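PDB 5CWF: designed helical repeat protein from Synthetic construct, which has no known biological function and is a computationally designed scaffold of stacked antiparallel helices, made to explore the range of possible repeat-protein shapes. Local coordinates for residues S2-K7 with L57-L62; D48-V53 with E85-N90; D93-V98 with E130-N135. One frame throughout, in Å; residues are numbered along the deposited sequence.

In the fold
The chain is a row of antiparallel helices. Contact 1 sets the start of helix 3-21 against the middle of helix 48-67, so it spans helix 25-44 and both loops around it. Contact 2 closes the hairpin of helices 48-67 and 70-89, where the start of one meets the end of the other. Contacts 1 and 2 share helix 48-67 and cross along the sequence: 48-53 lies between 2-7 and 57-62, and 85-90 lies beyond 57-62, so the segments alternate. Contact 3 follows in series and closes the hairpin of helices 93-111 and 115-134. Contacts 2 and 3 touch directly, through packing and salt bridges. Contacts 1 and 3 do not touch; their nearest atoms are about 9 Å apart.

Contact 1 (S2-K7 with L57-L62); sequences SDEMKK and LAKAVL
Met5 lays its sulfur against the methyl of Ala58, with SD 4.2 Å from Ala58 CB. Ala58 projects its methyl at segment 2-7. Met5 leaves its helix to one side, and only its end comes nearer. Its CG lies anti to the backbone N (chi1 177°). This and the bend at chi2 (61°) bring the sulfur to the alanine; the third torsion only sets the terminal methyl. Ala58 gives only its methyl, and Met5 spans most of the gap between the backbones. Met5 CA and Ala58 CA, the nearest such pair, are 8.1 Å from each other. The join is a light one and buries 103 Å² in all.

Beside this apolar touch lies a polar one. Glu4 OE2 and Lys59 NZ form a salt bridge at 3.5 Å, a long one for such a pair. Both chains are extended beyond CG and meet at about a right angle. Lys59 CE also lies close to the carboxylate, 3.7 Å from Glu4 OE2. The pair lies at the rim, with Glu4 exposed and Lys59 partly exposed.

The start of helix 3-21 is fixed by an N-cap. Ser2 OG accepts a hydrogen bond from Met5 N at 3.1 Å, with an angle of 151° at the hydrogen. This holds the first turn that carries both Glu4 and Met5.

Around the contact, Met5 also packs on Met54 and Leu55, and Ala58 on Val8 and Leu12. Lys59 rests part of its length on Leu107 of helix 93-111. Helix 48-67 is thus packed between helix 3-21 and helix 93-111, and its Leu57 and Val61 meet helix 70-89.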
loop_
_atom_site.group_PDB
_atom_site.type_symbol
_atom_site.label_atom_id
_atom_site.label_comp_id
_atom_site.label_asym_id
_atom_site.label_seq_id
_atom_site.Cartn_x
_atom_site.Cartn_y
_atom_site.Cartn_z
ATOM N N SER A 2 -4.153 -14.949 -10.928
ATOM C CA SER A 2 -5.542 -15.399 -10.905
ATOM C C SER A 2 -6.420 -14.617 -11.871
ATOM O O SER A 2 -6.015 -13.581 -12.405
ATOM C CB SER A 2 -6.122 -15.256 -9.501
ATOM O OG SER A 2 -6.219 -13.886 -9.149
ATOM N N ASP A 3 -7.633 -15.121 -12.080
ATOM C CA ASP A 3 -8.603 -14.468 -12.948
ATOM C C ASP A 3 -9.201 -13.221 -12.294
ATOM O O ASP A 3 -9.534 -12.261 -12.989
ATOM C CB ASP A 3 -9.725 -15.441 -13.326
ATOM C CG ASP A 3 -9.229 -16.614 -14.147
ATOM O OD1 ASP A 3 -8.170 -16.482 -14.798
ATOM O OD2 ASP A 3 -9.899 -17.668 -14.138
ATOM N N GLU A 4 -9.348 -13.225 -10.970
ATOM C CA GLU A 4 -9.804 -12.023 -10.282
ATOM C C GLU A 4 -8.728 -10.942 -10.359
ATOM O O GLU A 4 -9.041 -9.757 -10.495
ATOM C CB GLU A 4 -10.176 -12.308 -8.827
ATOM C CG GLU A 4 -10.979 -11.162 -8.205
ATOM C CD GLU A 4 -11.319 -11.384 -6.743
ATOM O OE1 GLU A 4 -11.191 -12.533 -6.269
ATOM O OE2 GLU A 4 -11.709 -10.405 -6.069
ATOM N N MET A 5 -7.464 -11.349 -10.301
ATOM C CA MET A 5 -6.371 -10.399 -10.448
ATOM C C MET A 5 -6.347 -9.850 -11.870
ATOM O O MET A 5 -6.179 -8.652 -12.064
ATOM C CB MET A 5 -5.027 -11.033 -10.111
ATOM C CG MET A 5 -3.855 -10.094 -10.321
ATOM S SD MET A 5 -3.883 -8.587 -9.318
ATOM C CE MET A 5 -3.727 -9.335 -7.718
ATOM N N LYS A 6 -6.530 -10.718 -12.860
ATOM C CA LYS A 6 -6.453 -10.273 -14.254
ATOM C C LYS A 6 -7.499 -9.198 -14.519
ATOM O O LYS A 6 -7.245 -8.260 -15.286
ATOM C CB LYS A 6 -6.636 -11.436 -15.231
ATOM C CG LYS A 6 -5.372 -12.251 -15.492
ATOM C CD LYS A 6 -5.650 -13.440 -16.412
ATOM C CE LYS A 6 -4.374 -14.185 -16.802
ATOM N NZ LYS A 6 -3.898 -15.133 -15.756
ATOM N N LYS A 7 -8.672 -9.344 -13.899
ATOM C CA LYS A 7 -9.735 -8.340 -14.012
ATOM C C LYS A 7 -9.346 -7.005 -13.379
ATOM O O LYS A 7 -9.585 -5.941 -13.952
ATOM C CB LYS A 7 -11.029 -8.839 -13.366
ATOM C CG LYS A 7 -11.911 -9.695 -14.270
ATOM C CD LYS A 7 -13.163 -10.190 -13.543
ATOM C CE LYS A 7 -13.987 -9.046 -12.954
ATOM N NZ LYS A 7 -15.248 -9.514 -12.315
ATOM N N LEU A 57 -3.722 -4.649 -2.734
ATOM C CA LEU A 57 -3.051 -3.426 -3.211
ATOM C C LEU A 57 -3.595 -2.924 -4.545
ATOM O O LEU A 57 -3.843 -1.723 -4.709
ATOM C CB LEU A 57 -1.547 -3.666 -3.356
ATOM C CG LEU A 57 -0.778 -3.859 -2.037
ATOM C CD1 LEU A 57 0.704 -4.084 -2.296
ATOM C CD2 LEU A 57 -0.985 -2.627 -1.133
ATOM N N ALA A 58 -3.796 -3.846 -5.474
ATOM C CA ALA A 58 -4.339 -3.516 -6.777
ATOM C C ALA A 58 -5.707 -2.865 -6.623
ATOM O O ALA A 58 -5.974 -1.831 -7.228
ATOM C CB ALA A 58 -4.424 -4.770 -7.641
ATOM N N LYS A 59 -6.566 -3.441 -5.790
ATOM C CA LYS A 59 -7.886 -2.832 -5.545
ATOM C C LYS A 59 -7.787 -1.476 -4.886
ATOM O O LYS A 59 -8.610 -0.592 -5.158
ATOM C CB LYS A 59 -8.753 -3.717 -4.666
ATOM C CG LYS A 59 -9.232 -4.992 -5.306
ATOM C CD LYS A 59 -9.889 -5.845 -4.243
ATOM C CE LYS A 59 -10.521 -7.096 -4.792
ATOM N NZ LYS A 59 -11.050 -7.897 -3.647
ATOM N N ALA A 60 -6.798 -1.297 -4.011
ATOM C CA ALA A 60 -6.673 -0.028 -3.291
ATOM C C ALA A 60 -6.300 1.093 -4.248
ATOM O O ALA A 60 -6.841 2.199 -4.169
ATOM C CB ALA A 60 -5.656 -0.128 -2.203
ATOM N N VAL A 61 -5.390 0.802 -5.163
ATOM C CA VAL A 61 -4.959 1.801 -6.130
ATOM C C VAL A 61 -6.129 2.186 -7.034
ATOM O O VAL A 61 -6.369 3.364 -7.300
ATOM C CB VAL A 61 -3.770 1.266 -6.983
ATOM C CG1 VAL A 61 -3.382 2.236 -8.117
ATOM C CG2 VAL A 61 -2.585 1.042 -6.094
ATOM N N LEU A 62 -6.880 1.181 -7.461
ATOM C CA LEU A 62 -8.008 1.370 -8.365
ATOM C C LEU A 62 -9.094 2.224 -7.711
ATOM O O LEU A 62 -9.630 3.142 -8.334
ATOM C CB LEU A 62 -8.568 0.010 -8.783
ATOM C CG LEU A 62 -9.601 0.023 -9.902
ATOM C CD1 LEU A 62 -8.900 0.388 -11.218
ATOM C CD2 LEU A 62 -10.319 -1.314 -9.998
#

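Contact 2 (D48-V53 with E85-N90); sequences DEMAKV and EALREN. With CA (calcium ion), chain G.
Arg88 O binds a calcium ion at 2.3 Å, near the end of helix 70-89. Three waters, each with its O 2.4 Å from the calcium, also bind it. Two of them also donate to backbone carbonyls: one to Leu87 O at 2.8 Å, the other to Glu89 O at 2.8 Å. The metal thus draws on three successive carbonyls of the last helical turn, one directly and two through water.

Leu87 is also the residue that faces helix 48-67. Its CD1 methyl meets Met50 SD at 3.7 Å and Val53 CG1 at 3.8 Å, tip to tip with each side chain. Met50 runs with CG anti to the backbone N (chi1 -177°), then bends at chi2, which brings the sulfur to the leucine. Val53 already heads toward helix 70-89 from its backbone. Leu87 has an unusual first torsion (chi1 -97°), turned well past the common value, and this places CD1 between the two partners.

These residues join the start of one helix to the end of the next in an antiparallel hairpin of this designed helical repeat protein. All three are buried. Next in sequence, Arg88 makes salt bridges to Glu37 and Glu44 of helix 25-44. Asn90, the first residue to leave helical geometry, accepts from Ser92 N through OD1.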
loop_
_atom_site.group_PDB
_atom_site.type_symbol
_atom_site.label_atom_id
_atom_site.label_comp_id
_atom_site.label_asym_id
_atom_site.label_seq_id
_atom_site.Cartn_x
_atom_site.Cartn_y
_atom_site.Cartn_z
ATOM N N ASP A 48 0.611 -17.932 -2.046
ATOM C CA ASP A 48 -0.780 -17.468 -1.980
ATOM C C ASP A 48 -0.901 -16.240 -1.095
ATOM O O ASP A 48 -1.740 -15.374 -1.346
ATOM C CB ASP A 48 -1.738 -18.556 -1.499
ATOM C CG ASP A 48 -1.999 -19.601 -2.565
ATOM O OD1 ASP A 48 -1.822 -19.277 -3.761
ATOM O OD2 ASP A 48 -2.393 -20.732 -2.215
ATOM N N GLU A 49 -0.087 -16.186 -0.053
ATOM C CA GLU A 49 -0.085 -15.029 0.813
ATOM C C GLU A 49 0.332 -13.809 -0.024
ATOM O O GLU A 49 -0.231 -12.728 0.121
ATOM C CB GLU A 49 0.869 -15.237 1.979
ATOM C CG GLU A 49 0.538 -14.430 3.197
ATOM C CD GLU A 49 -0.822 -14.795 3.776
ATOM O OE1 GLU A 49 -1.390 -15.840 3.392
ATOM O OE2 GLU A 49 -1.320 -14.043 4.623
ATOM N N MET A 50 1.324 -13.990 -0.896
ATOM C CA MET A 50 1.751 -12.931 -1.806
ATOM C C MET A 50 0.582 -12.468 -2.673
ATOM O O MET A 50 0.302 -11.265 -2.789
ATOM C CB MET A 50 2.901 -13.414 -2.690
ATOM C CG MET A 50 3.457 -12.352 -3.609
ATOM S SD MET A 50 4.191 -11.044 -2.632
ATOM C CE MET A 50 5.875 -11.640 -2.528
ATOM N N ALA A 51 -0.126 -13.435 -3.248
ATOM C CA ALA A 51 -1.243 -13.133 -4.132
ATOM C C ALA A 51 -2.300 -12.329 -3.375
ATOM O O ALA A 51 -2.902 -11.397 -3.929
ATOM C CB ALA A 51 -1.836 -14.412 -4.699
ATOM N N LYS A 52 -2.510 -12.681 -2.109
ATOM C CA LYS A 52 -3.495 -11.989 -1.271
ATOM C C LYS A 52 -3.156 -10.512 -1.115
ATOM O O LYS A 52 -4.004 -9.647 -1.303
ATOM C CB LYS A 52 -3.573 -12.629 0.118
ATOM C CG LYS A 52 -4.230 -13.987 0.164
ATOM C CD LYS A 52 -3.945 -14.703 1.483
ATOM C CE LYS A 52 -4.287 -13.857 2.712
ATOM N NZ LYS A 52 -3.824 -14.514 3.978
ATOM N N VAL A 53 -1.912 -10.234 -0.741
ATOM C CA VAL A 53 -1.452 -8.865 -0.575
ATOM C C VAL A 53 -1.558 -8.104 -1.892
ATOM O O VAL A 53 -2.042 -6.969 -1.920
ATOM C CB VAL A 53 0.009 -8.819 -0.057
ATOM C CG1 VAL A 53 0.529 -7.379 0.050
ATOM C CG2 VAL A 53 0.116 -9.534 1.272
ATOM N N GLU A 85 7.734 -3.325 -3.369
ATOM C CA GLU A 85 9.203 -3.340 -3.378
ATOM C C GLU A 85 9.781 -3.988 -2.108
ATOM O O GLU A 85 10.756 -4.753 -2.172
ATOM C CB GLU A 85 9.755 -1.920 -3.543
ATOM C CG GLU A 85 9.635 -1.386 -4.967
ATOM C CD GLU A 85 10.240 0.003 -5.145
ATOM O OE1 GLU A 85 10.842 0.542 -4.189
ATOM O OE2 GLU A 85 10.149 0.543 -6.273
ATOM N N ALA A 86 9.191 -3.677 -0.959
ATOM C CA ALA A 86 9.635 -4.222 0.322
ATOM C C ALA A 86 9.417 -5.729 0.391
ATOM O O ALA A 86 10.266 -6.484 0.899
ATOM C CB ALA A 86 8.896 -3.539 1.460
ATOM N N LEU A 87 8.282 -6.172 -0.128
ATOM C CA LEU A 87 7.988 -7.595 -0.132
ATOM C C LEU A 87 8.880 -8.358 -1.084
ATOM O O LEU A 87 9.220 -9.521 -0.841
ATOM C CB LEU A 87 6.532 -7.852 -0.509
ATOM C CG LEU A 87 5.525 -8.068 0.594
ATOM C CD1 LEU A 87 4.185 -8.396 -0.034
ATOM C CD2 LEU A 87 5.925 -9.185 1.576
ATOM N N ARG A 88 9.278 -7.718 -2.175
ATOM C CA ARG A 88 10.156 -8.400 -3.096
ATOM C C ARG A 88 11.551 -8.531 -2.489
ATOM O O ARG A 88 12.281 -9.447 -2.833
ATOM C CB ARG A 88 10.217 -7.669 -4.435
ATOM C CG ARG A 88 8.917 -7.766 -5.230
ATOM C CD ARG A 88 9.040 -7.031 -6.546
ATOM N NE ARG A 88 9.851 -7.768 -7.518
ATOM C CZ ARG A 88 10.310 -7.240 -8.649
ATOM N NH1 ARG A 88 10.048 -5.973 -8.955
ATOM N NH2 ARG A 88 11.025 -7.981 -9.482
ATOM N N GLU A 89 11.913 -7.660 -1.554
ATOM C CA GLU A 89 13.189 -7.828 -0.861
ATOM C C GLU A 89 13.105 -8.939 0.182
ATOM O O GLU A 89 14.049 -9.683 0.376
ATOM C CB GLU A 89 13.640 -6.532 -0.190
ATOM C CG GLU A 89 13.983 -5.429 -1.175
ATOM C CD GLU A 89 14.293 -4.126 -0.482
ATOM O OE1 GLU A 89 14.057 -4.039 0.745
ATOM O OE2 GLU A 89 14.719 -3.174 -1.174
ATOM N N ASN A 90 11.983 -9.036 0.876
ATOM C CA ASN A 90 11.852 -10.037 1.937
ATOM C C ASN A 90 10.386 -10.375 2.117
ATOM O O ASN A 90 9.631 -9.509 2.554
ATOM C CB ASN A 90 12.467 -9.490 3.239
ATOM C CG ASN A 90 12.333 -10.442 4.431
ATOM O OD1 ASN A 90 11.757 -11.525 4.330
ATOM N ND2 ASN A 90 12.906 -10.041 5.566
HETATM CA CA CA G . 12.655 -11.702 -3.068
HETATM O O HOH W 1 10.876 -11.663 -1.528
HETATM O O HOH W 2 14.663 -11.111 -1.987
HETATM O O HOH W 3 13.758 -10.585 -4.816
#

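Contact 3 (D93-V98 with E130-N135); sequences DEMAKV and EALREN
The start of helix 93-111 and the end of helix 115-134 run in opposite directions, with Met95 CA and Leu132 CA, the closest such pair, 8.5 Å apart. Three buried side chains meet across the gap. Leu132 points across at segment 93-98 and meets two residues there with its CD1 methyl. Val98 CG1 touches it at 3.8 Å, tip to tip. Met95 SD comes to 3.9 Å from the same Leu132 CD1, and also to 4.0 Å from Leu132 CD2, so the sulfur sits before the fork of the leucine. The terminal methyl reaches further back, with Met95 CE 4.2 Å from Leu132 CB.

Met95 gets there by three torsions of like sign. Its CG stays beside the backbone N (chi1 -75°), and the two later bends coil the chain toward the leucine. Met95 N donates a hydrogen bond to Ser92 OG, just before the helix.

On the far side of the same helix, Lys97 NZ donates to Glu94 OE2 at 2.6 Å. The nitrogen comes from the syn side, 20° out of the carboxylate plane. It is a bridge one turn long and lies away from the partner helix.

The leucine packs onward on Met140 and Met144 of helix 138-156. Arg133 turns the other way, to Glu82, Glu85 and Glu89 of helix 70-89, in a network of salt bridges. Such a methionine and valine against a leucine at the open end of an antiparallel hairpin form part of the continuous hydrophobic core of a stacked helical repeat protein.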
loop_
_atom_site.group_PDB
_atom_site.type_symbol
_atom_site.label_atom_id
_atom_site.label_comp_id
_atom_site.label_asym_id
_atom_site.label_seq_id
_atom_site.Cartn_x
_atom_site.Cartn_y
_atom_site.Cartn_z
ATOM N N ASP A 93 7.185 -14.912 6.413
ATOM C CA ASP A 93 5.787 -14.951 6.845
ATOM C C ASP A 93 5.431 -13.708 7.688
ATOM O O ASP A 93 4.325 -13.166 7.581
ATOM C CB ASP A 93 5.508 -16.252 7.606
ATOM C CG ASP A 93 5.322 -17.455 6.671
ATOM O OD1 ASP A 93 5.808 -17.424 5.513
ATOM O OD2 ASP A 93 4.683 -18.439 7.094
ATOM N N GLU A 94 6.380 -13.231 8.487
ATOM C CA GLU A 94 6.174 -12.012 9.271
ATOM C C GLU A 94 6.060 -10.760 8.387
ATOM O O GLU A 94 5.202 -9.933 8.609
ATOM C CB GLU A 94 7.304 -11.852 10.293
ATOM C CG GLU A 94 7.286 -12.957 11.343
ATOM C CD GLU A 94 5.922 -13.117 12.004
ATOM O OE1 GLU A 94 5.360 -12.117 12.506
ATOM O OE2 GLU A 94 5.384 -14.240 11.961
ATOM N N MET A 95 6.912 -10.634 7.374
ATOM C CA MET A 95 6.832 -9.500 6.456
ATOM C C MET A 95 5.509 -9.485 5.720
ATOM O O MET A 95 4.929 -8.423 5.513
ATOM C CB MET A 95 7.990 -9.524 5.456
ATOM C CG MET A 95 9.302 -9.105 6.080
ATOM S SD MET A 95 9.403 -7.339 6.424
ATOM C CE MET A 95 9.590 -6.671 4.773
ATOM N N ALA A 96 5.034 -10.659 5.315
ATOM C CA ALA A 96 3.766 -10.727 4.595
ATOM C C ALA A 96 2.622 -10.297 5.498
ATOM O O ALA A 96 1.698 -9.643 5.044
ATOM C CB ALA A 96 3.505 -12.123 4.050
ATOM N N LYS A 97 2.692 -10.632 6.781
ATOM C CA LYS A 97 1.640 -10.216 7.706
ATOM C C LYS A 97 1.585 -8.702 7.844
ATOM O O LYS A 97 0.508 -8.124 7.887
ATOM C CB LYS A 97 1.826 -10.863 9.076
ATOM C CG LYS A 97 1.459 -12.349 9.072
ATOM C CD LYS A 97 1.377 -12.951 10.463
ATOM C CE LYS A 97 2.679 -12.888 11.215
ATOM N NZ LYS A 97 2.803 -14.063 12.153
ATOM N N VAL A 98 2.748 -8.068 7.940
ATOM C CA VAL A 98 2.797 -6.618 8.025
ATOM C C VAL A 98 2.166 -6.004 6.786
ATOM O O VAL A 98 1.327 -5.119 6.859
ATOM C CB VAL A 98 4.249 -6.107 8.152
ATOM C CG1 VAL A 98 4.328 -4.587 7.989
ATOM C CG2 VAL A 98 4.884 -6.566 9.463
ATOM N N GLU A 130 9.362 1.881 5.006
ATOM C CA GLU A 130 10.714 2.449 4.994
ATOM C C GLU A 130 11.556 1.873 6.132
ATOM O O GLU A 130 12.726 1.520 5.949
ATOM C CB GLU A 130 10.636 3.976 5.094
ATOM C CG GLU A 130 11.959 4.701 4.987
ATOM C CD GLU A 130 11.827 6.195 5.264
ATOM O OE1 GLU A 130 10.745 6.773 4.997
ATOM O OE2 GLU A 130 12.809 6.789 5.757
ATOM N N ALA A 131 10.943 1.727 7.298
ATOM C CA ALA A 131 11.646 1.176 8.464
ATOM C C ALA A 131 12.104 -0.259 8.221
ATOM O O ALA A 131 13.200 -0.669 8.620
ATOM C CB ALA A 131 10.738 1.236 9.679
ATOM N N LEU A 132 11.238 -1.039 7.601
ATOM C CA LEU A 132 11.543 -2.434 7.357
ATOM C C LEU A 132 12.621 -2.566 6.278
ATOM O O LEU A 132 13.410 -3.504 6.290
ATOM C CB LEU A 132 10.264 -3.162 6.971
ATOM C CG LEU A 132 9.419 -3.455 8.220
ATOM C CD1 LEU A 132 8.039 -3.945 7.801
ATOM C CD2 LEU A 132 10.087 -4.457 9.165
ATOM N N ARG A 133 12.655 -1.648 5.319
ATOM C CA ARG A 133 13.688 -1.769 4.291
ATOM C C ARG A 133 15.062 -1.413 4.843
ATOM O O ARG A 133 16.087 -1.883 4.330
ATOM C CB ARG A 133 13.328 -0.908 3.096
ATOM C CG ARG A 133 12.127 -1.508 2.398
ATOM C CD ARG A 133 11.716 -0.760 1.198
ATOM N NE ARG A 133 12.539 -1.080 0.034
ATOM C CZ ARG A 133 12.282 -0.601 -1.176
ATOM N NH1 ARG A 133 11.229 0.186 -1.359
ATOM N NH2 ARG A 133 13.049 -0.925 -2.201
ATOM N N GLU A 134 15.086 -0.618 5.909
ATOM C CA GLU A 134 16.339 -0.310 6.589
ATOM C C GLU A 134 16.777 -1.504 7.435
ATOM O O GLU A 134 17.971 -1.834 7.519
ATOM C CB GLU A 134 16.176 0.924 7.471
ATOM C CG GLU A 134 17.458 1.361 8.147
ATOM C CD GLU A 134 17.318 2.687 8.875
ATOM O OE1 GLU A 134 16.341 3.417 8.604
ATOM O OE2 GLU A 134 18.191 2.999 9.718
ATOM N N ASN A 135 15.799 -2.178 8.035
ATOM C CA ASN A 135 16.065 -3.361 8.862
ATOM C C ASN A 135 14.854 -4.280 8.934
ATOM O O ASN A 135 13.875 -3.960 9.609
ATOM C CB ASN A 135 16.465 -2.947 10.279
ATOM C CG ASN A 135 16.640 -4.142 11.207
ATOM O OD1 ASN A 135 16.737 -5.278 10.755
ATOM N ND2 ASN A 135 16.652 -3.888 12.514
#